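Local coordinates for protein glutaredoxin-2 (Vaccinia virus, PDB 2G2Q) that acts as a thiol-disulfide transfer protein, passing oxidising equivalents to viral membrane proteins during virion morphogenesis, at residues 1-15 and 67-79. Numbering follows the deposited sequence.
Sequences MKNVLIIFGKPYCSI and SNYIVSIFKYNPQ. With SO4 (sulfate ion), chain D.
Val4, Ile6 and Phe8 pair with Tyr76, Phe74 and Ser72 through six backbone hydrogen bonds, two per residue pair, and the strand axes run at 159°, so strands 3-9 and 71-77 are antiparallel neighbours. The side chains of these pairs share one face of the sheet. There Ile6 lies alongside Tyr76, its CD1 3.6 Å from Tyr76 CB, while the rings of Phe8 and Phe74 meet obliquely, planes 75° apart, with Phe8 CE2 3.8 Å from Phe74 CD1. Phe85 continues the cluster edge-to-face against Phe74.

On the opposite face Ile7 and Ile73 point the same way, CG1 to CG1 at 4.0 Å, and Ile7 CG2 reaches Val71 CG2. Val19 and Val23 of helix 14-24 cover this apolar row. Leu5 CD2 rests on the aliphatic start of Lys75, whose chain leaves anti to the backbone N and bends at chi3 to bring NZ 3.0 Å from sulfate O2; NZ also donates to the carbonyls of Ile111 and Ala114. Asn3 ND2 holds sulfate O4 at 2.6 Å, and the hydroxyls of Tyr30 and Tyr116 also bond this ion, probably a crystallisation component.

Beyond Gly9 the two chain segments part, and a water bridges them, accepting from Lys10 N and donating to the carbonyls of Ser67 and Ile70. Lys10 NZ binds Asn68 OD1 at 2.7 Å, from 40° above the amide's carbonyl plane, and also Ser67 OG, itself tied to Ala64 O. Cys13, at the N-cap of helix 14-24, brings SG within 3.5 Å of Asn68 O. Pairing the first strand with an antiparallel strand, and setting Cys13, which forms the redox-active disulfide with Cys16 (not formed here), where the loop after that first strand enters a helix, is characteristic of the thioredoxin fold of glutaredoxins.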
# COMPACT_ATOMS: atom_id res chain seq x y z
N MSE A 1 -7.53 -22.24 -5.82
CA MSE A 1 -7.22 -21.56 -4.52
C MSE A 1 -7.02 -20.07 -4.76
O MSE A 1 -6.42 -19.69 -5.76
CB MSE A 1 -5.96 -22.17 -3.91
CG MSE A 1 -5.56 -21.61 -2.55
SE MSE A 1 -3.99 -22.58 -1.89
CE MSE A 1 -4.80 -24.39 -1.58
N LYS A 2 -7.51 -19.24 -3.85
CA LYS A 2 -7.42 -17.80 -4.03
C LYS A 2 -5.98 -17.33 -3.90
O LYS A 2 -5.19 -17.90 -3.16
CB LYS A 2 -8.35 -17.05 -3.07
CG LYS A 2 -9.79 -16.97 -3.55
CD LYS A 2 -10.75 -17.30 -2.43
CE LYS A 2 -11.39 -16.07 -1.80
NZ LYS A 2 -12.88 -16.08 -1.98
N ASN A 3 -5.64 -16.32 -4.67
CA ASN A 3 -4.37 -15.68 -4.47
C ASN A 3 -4.52 -14.68 -3.32
O ASN A 3 -5.63 -14.31 -2.95
CB ASN A 3 -3.88 -15.04 -5.78
CG ASN A 3 -3.58 -16.09 -6.86
OD1 ASN A 3 -2.92 -17.10 -6.59
ND2 ASN A 3 -4.06 -15.85 -8.08
N VAL A 4 -3.39 -14.27 -2.75
CA VAL A 4 -3.39 -13.40 -1.58
C VAL A 4 -2.87 -12.01 -1.94
O VAL A 4 -1.79 -11.87 -2.54
CB VAL A 4 -2.51 -14.03 -0.48
CG1 VAL A 4 -2.75 -13.35 0.84
CG2 VAL A 4 -2.81 -15.52 -0.35
N LEU A 5 -3.65 -10.98 -1.61
CA LEU A 5 -3.16 -9.61 -1.60
C LEU A 5 -2.57 -9.29 -0.22
O LEU A 5 -3.21 -9.57 0.80
CB LEU A 5 -4.26 -8.60 -1.96
CG LEU A 5 -4.91 -8.82 -3.34
CD1 LEU A 5 -6.14 -7.89 -3.61
CD2 LEU A 5 -3.88 -8.75 -4.47
N ILE A 6 -1.36 -8.74 -0.21
CA ILE A 6 -0.70 -8.33 1.02
C ILE A 6 -0.56 -6.83 0.99
O ILE A 6 0.13 -6.26 0.13
CB ILE A 6 0.70 -8.99 1.20
CG1 ILE A 6 0.59 -10.52 1.28
CG2 ILE A 6 1.37 -8.53 2.46
CD1 ILE A 6 0.99 -11.18 0.02
N ILE A 7 -1.25 -6.19 1.93
CA ILE A 7 -1.25 -4.74 2.06
C ILE A 7 -0.39 -4.25 3.24
O ILE A 7 -0.63 -4.60 4.38
CB ILE A 7 -2.69 -4.25 2.23
CG1 ILE A 7 -3.53 -4.70 1.02
CG2 ILE A 7 -2.72 -2.71 2.40
CD1 ILE A 7 -5.03 -4.67 1.25
N PHE A 8 0.62 -3.44 2.92
CA PHE A 8 1.46 -2.77 3.89
C PHE A 8 1.03 -1.33 4.07
O PHE A 8 0.77 -0.64 3.09
CB PHE A 8 2.92 -2.74 3.40
CG PHE A 8 3.64 -4.07 3.50
CD1 PHE A 8 4.58 -4.30 4.50
CD2 PHE A 8 3.38 -5.09 2.57
CE1 PHE A 8 5.25 -5.53 4.58
CE2 PHE A 8 4.04 -6.30 2.66
CZ PHE A 8 4.96 -6.53 3.66
N GLY A 9 0.97 -0.88 5.32
CA GLY A 9 0.76 0.53 5.65
C GLY A 9 0.77 0.72 7.16
O GLY A 9 0.81 -0.25 7.89
N LYS A 10 0.73 1.97 7.63
CA LYS A 10 0.51 2.25 9.05
C LYS A 10 -0.90 1.85 9.47
O LYS A 10 -1.86 2.10 8.74
CB LYS A 10 0.70 3.72 9.36
CG LYS A 10 2.09 4.05 9.85
CD LYS A 10 2.32 5.55 9.90
CE LYS A 10 1.51 6.20 10.97
NZ LYS A 10 1.91 7.61 11.09
N PRO A 11 -1.01 1.22 10.65
CA PRO A 11 -2.32 0.92 11.19
C PRO A 11 -2.97 2.22 11.67
O PRO A 11 -2.26 3.19 11.99
CB PRO A 11 -1.99 0.04 12.40
CG PRO A 11 -0.62 0.49 12.84
CD PRO A 11 0.08 0.77 11.54
N TYR A 12 -4.29 2.24 11.74
CA TYR A 12 -5.03 3.36 12.33
C TYR A 12 -4.78 4.69 11.62
O TYR A 12 -4.64 5.72 12.25
CB TYR A 12 -4.75 3.45 13.84
CG TYR A 12 -4.90 2.10 14.52
CD1 TYR A 12 -6.17 1.53 14.69
CD2 TYR A 12 -3.79 1.39 14.98
CE1 TYR A 12 -6.32 0.28 15.31
CE2 TYR A 12 -3.93 0.15 15.60
CZ TYR A 12 -5.19 -0.40 15.75
OH TYR A 12 -5.34 -1.64 16.37
N CYS A 13 -4.72 4.66 10.30
CA CYS A 13 -4.73 5.89 9.55
C CYS A 13 -5.62 5.79 8.32
O CYS A 13 -5.79 4.72 7.72
CB CYS A 13 -3.31 6.37 9.22
SG CYS A 13 -2.73 5.82 7.67
N SER A 14 -6.20 6.93 7.97
CA SER A 14 -7.23 7.03 6.94
C SER A 14 -6.85 6.44 5.58
O SER A 14 -7.66 5.76 4.95
CB SER A 14 -7.64 8.48 6.79
OG SER A 14 -8.16 8.94 8.02
N ILE A 15 -5.62 6.69 5.15
CA ILE A 15 -5.19 6.31 3.81
C ILE A 15 -5.15 4.79 3.67
O ILE A 15 -5.84 4.23 2.83
CB ILE A 15 -3.86 7.03 3.39
CG1 ILE A 15 -4.16 8.47 2.97
CG2 ILE A 15 -3.17 6.32 2.23
CD1 ILE A 15 -4.60 9.41 4.11
N SER A 67 4.72 9.28 6.38
CA SER A 67 4.52 7.89 6.80
C SER A 67 3.05 7.48 6.69
O SER A 67 2.72 6.32 6.49
CB SER A 67 5.02 7.65 8.22
OG SER A 67 4.22 8.33 9.17
N ASN A 68 2.16 8.46 6.84
CA ASN A 68 0.72 8.24 6.73
C ASN A 68 0.27 7.89 5.35
O ASN A 68 -0.86 7.47 5.18
CB ASN A 68 -0.05 9.48 7.20
CG ASN A 68 0.19 9.77 8.66
OD1 ASN A 68 0.14 8.87 9.49
ND2 ASN A 68 0.46 11.01 8.97
N TYR A 69 1.15 8.07 4.36
CA TYR A 69 0.80 7.86 2.96
C TYR A 69 1.60 6.75 2.31
O TYR A 69 1.69 6.70 1.10
CB TYR A 69 0.99 9.17 2.14
CG TYR A 69 0.13 10.27 2.62
CD1 TYR A 69 -1.15 10.45 2.12
CD2 TYR A 69 0.56 11.13 3.62
CE1 TYR A 69 -1.98 11.49 2.61
CE2 TYR A 69 -0.24 12.16 4.10
CZ TYR A 69 -1.51 12.32 3.59
OH TYR A 69 -2.29 13.35 4.09
N ILE A 70 2.25 5.92 3.13
CA ILE A 70 2.89 4.71 2.67
C ILE A 70 1.80 3.66 2.52
O ILE A 70 1.10 3.32 3.48
CB ILE A 70 3.89 4.13 3.73
CG1 ILE A 70 4.93 5.16 4.20
CG2 ILE A 70 4.54 2.83 3.23
CD1 ILE A 70 5.56 5.98 3.13
N VAL A 71 1.62 3.16 1.30
CA VAL A 71 0.81 1.96 1.12
C VAL A 71 1.31 1.16 -0.06
O VAL A 71 1.52 1.70 -1.15
CB VAL A 71 -0.73 2.26 1.07
CG1 VAL A 71 -1.08 3.31 -0.01
CG2 VAL A 71 -1.56 0.96 0.94
N SER A 72 1.54 -0.12 0.17
CA SER A 72 1.98 -1.00 -0.88
C SER A 72 1.17 -2.29 -0.87
O SER A 72 0.85 -2.84 0.20
CB SER A 72 3.47 -1.32 -0.72
OG SER A 72 4.22 -0.12 -0.66
N ILE A 73 0.86 -2.77 -2.07
CA ILE A 73 0.12 -4.00 -2.28
C ILE A 73 0.94 -5.02 -3.10
O ILE A 73 1.48 -4.71 -4.16
CB ILE A 73 -1.24 -3.72 -2.95
CG1 ILE A 73 -2.06 -2.73 -2.10
CG2 ILE A 73 -2.01 -5.02 -3.17
CD1 ILE A 73 -3.35 -2.25 -2.79
N PHE A 74 1.03 -6.23 -2.57
CA PHE A 74 1.64 -7.34 -3.26
C PHE A 74 0.59 -8.41 -3.51
O PHE A 74 -0.44 -8.51 -2.81
CB PHE A 74 2.78 -7.94 -2.44
CG PHE A 74 3.91 -7.01 -2.20
CD1 PHE A 74 3.88 -6.11 -1.13
CD2 PHE A 74 5.00 -7.01 -3.04
CE1 PHE A 74 4.93 -5.23 -0.92
CE2 PHE A 74 6.05 -6.15 -2.82
CZ PHE A 74 6.01 -5.24 -1.76
N LYS A 75 0.86 -9.23 -4.51
CA LYS A 75 -0.05 -10.28 -4.90
C LYS A 75 0.77 -11.56 -4.80
O LYS A 75 1.78 -11.71 -5.49
CB LYS A 75 -0.58 -10.01 -6.32
CG LYS A 75 -1.59 -11.03 -6.82
CD LYS A 75 -2.24 -10.63 -8.15
CE LYS A 75 -1.29 -10.74 -9.35
NZ LYS A 75 -1.95 -10.27 -10.61
N TYR A 76 0.37 -12.45 -3.89
CA TYR A 76 1.06 -13.72 -3.70
C TYR A 76 0.22 -14.89 -4.19
O TYR A 76 -0.98 -15.02 -3.85
CB TYR A 76 1.43 -13.94 -2.21
CG TYR A 76 2.21 -15.21 -2.00
CD1 TYR A 76 3.45 -15.40 -2.61
CD2 TYR A 76 1.71 -16.24 -1.20
CE1 TYR A 76 4.19 -16.55 -2.42
CE2 TYR A 76 2.45 -17.42 -1.00
CZ TYR A 76 3.68 -17.57 -1.63
OH TYR A 76 4.43 -18.73 -1.48
N ASN A 77 0.84 -15.77 -4.97
CA ASN A 77 0.19 -16.99 -5.41
C ASN A 77 0.70 -18.20 -4.65
O ASN A 77 1.78 -18.71 -4.95
CB ASN A 77 0.34 -17.20 -6.94
CG ASN A 77 -0.44 -18.42 -7.45
OD1 ASN A 77 -0.40 -19.51 -6.87
ND2 ASN A 77 -1.16 -18.22 -8.53
N PRO A 78 -0.11 -18.71 -3.70
CA PRO A 78 0.31 -19.77 -2.76
C PRO A 78 0.57 -21.13 -3.43
O PRO A 78 1.28 -21.99 -2.87
CB PRO A 78 -0.89 -19.89 -1.82
CG PRO A 78 -1.74 -18.67 -2.07
CD PRO A 78 -1.53 -18.34 -3.51
N GLN A 79 -0.01 -21.33 -4.60
CA GLN A 79 0.16 -22.59 -5.31
C GLN A 79 1.43 -22.57 -6.16
O GLN A 79 2.21 -23.52 -6.12
CB GLN A 79 -1.08 -22.84 -6.17
CG GLN A 79 -2.34 -23.07 -5.36
CD GLN A 79 -2.61 -24.55 -5.12
OE1 GLN A 79 -1.73 -25.29 -4.68
NE2 GLN A 79 -3.83 -24.98 -5.43
S SO4 D . -4.51 -13.07 -10.35
O1 SO4 D . -3.11 -13.44 -10.43
O2 SO4 D . -4.65 -11.62 -10.20
O3 SO4 D . -5.15 -13.49 -11.60
O4 SO4 D . -5.14 -13.75 -9.22
O HOH W 1 0.99 4.05 5.88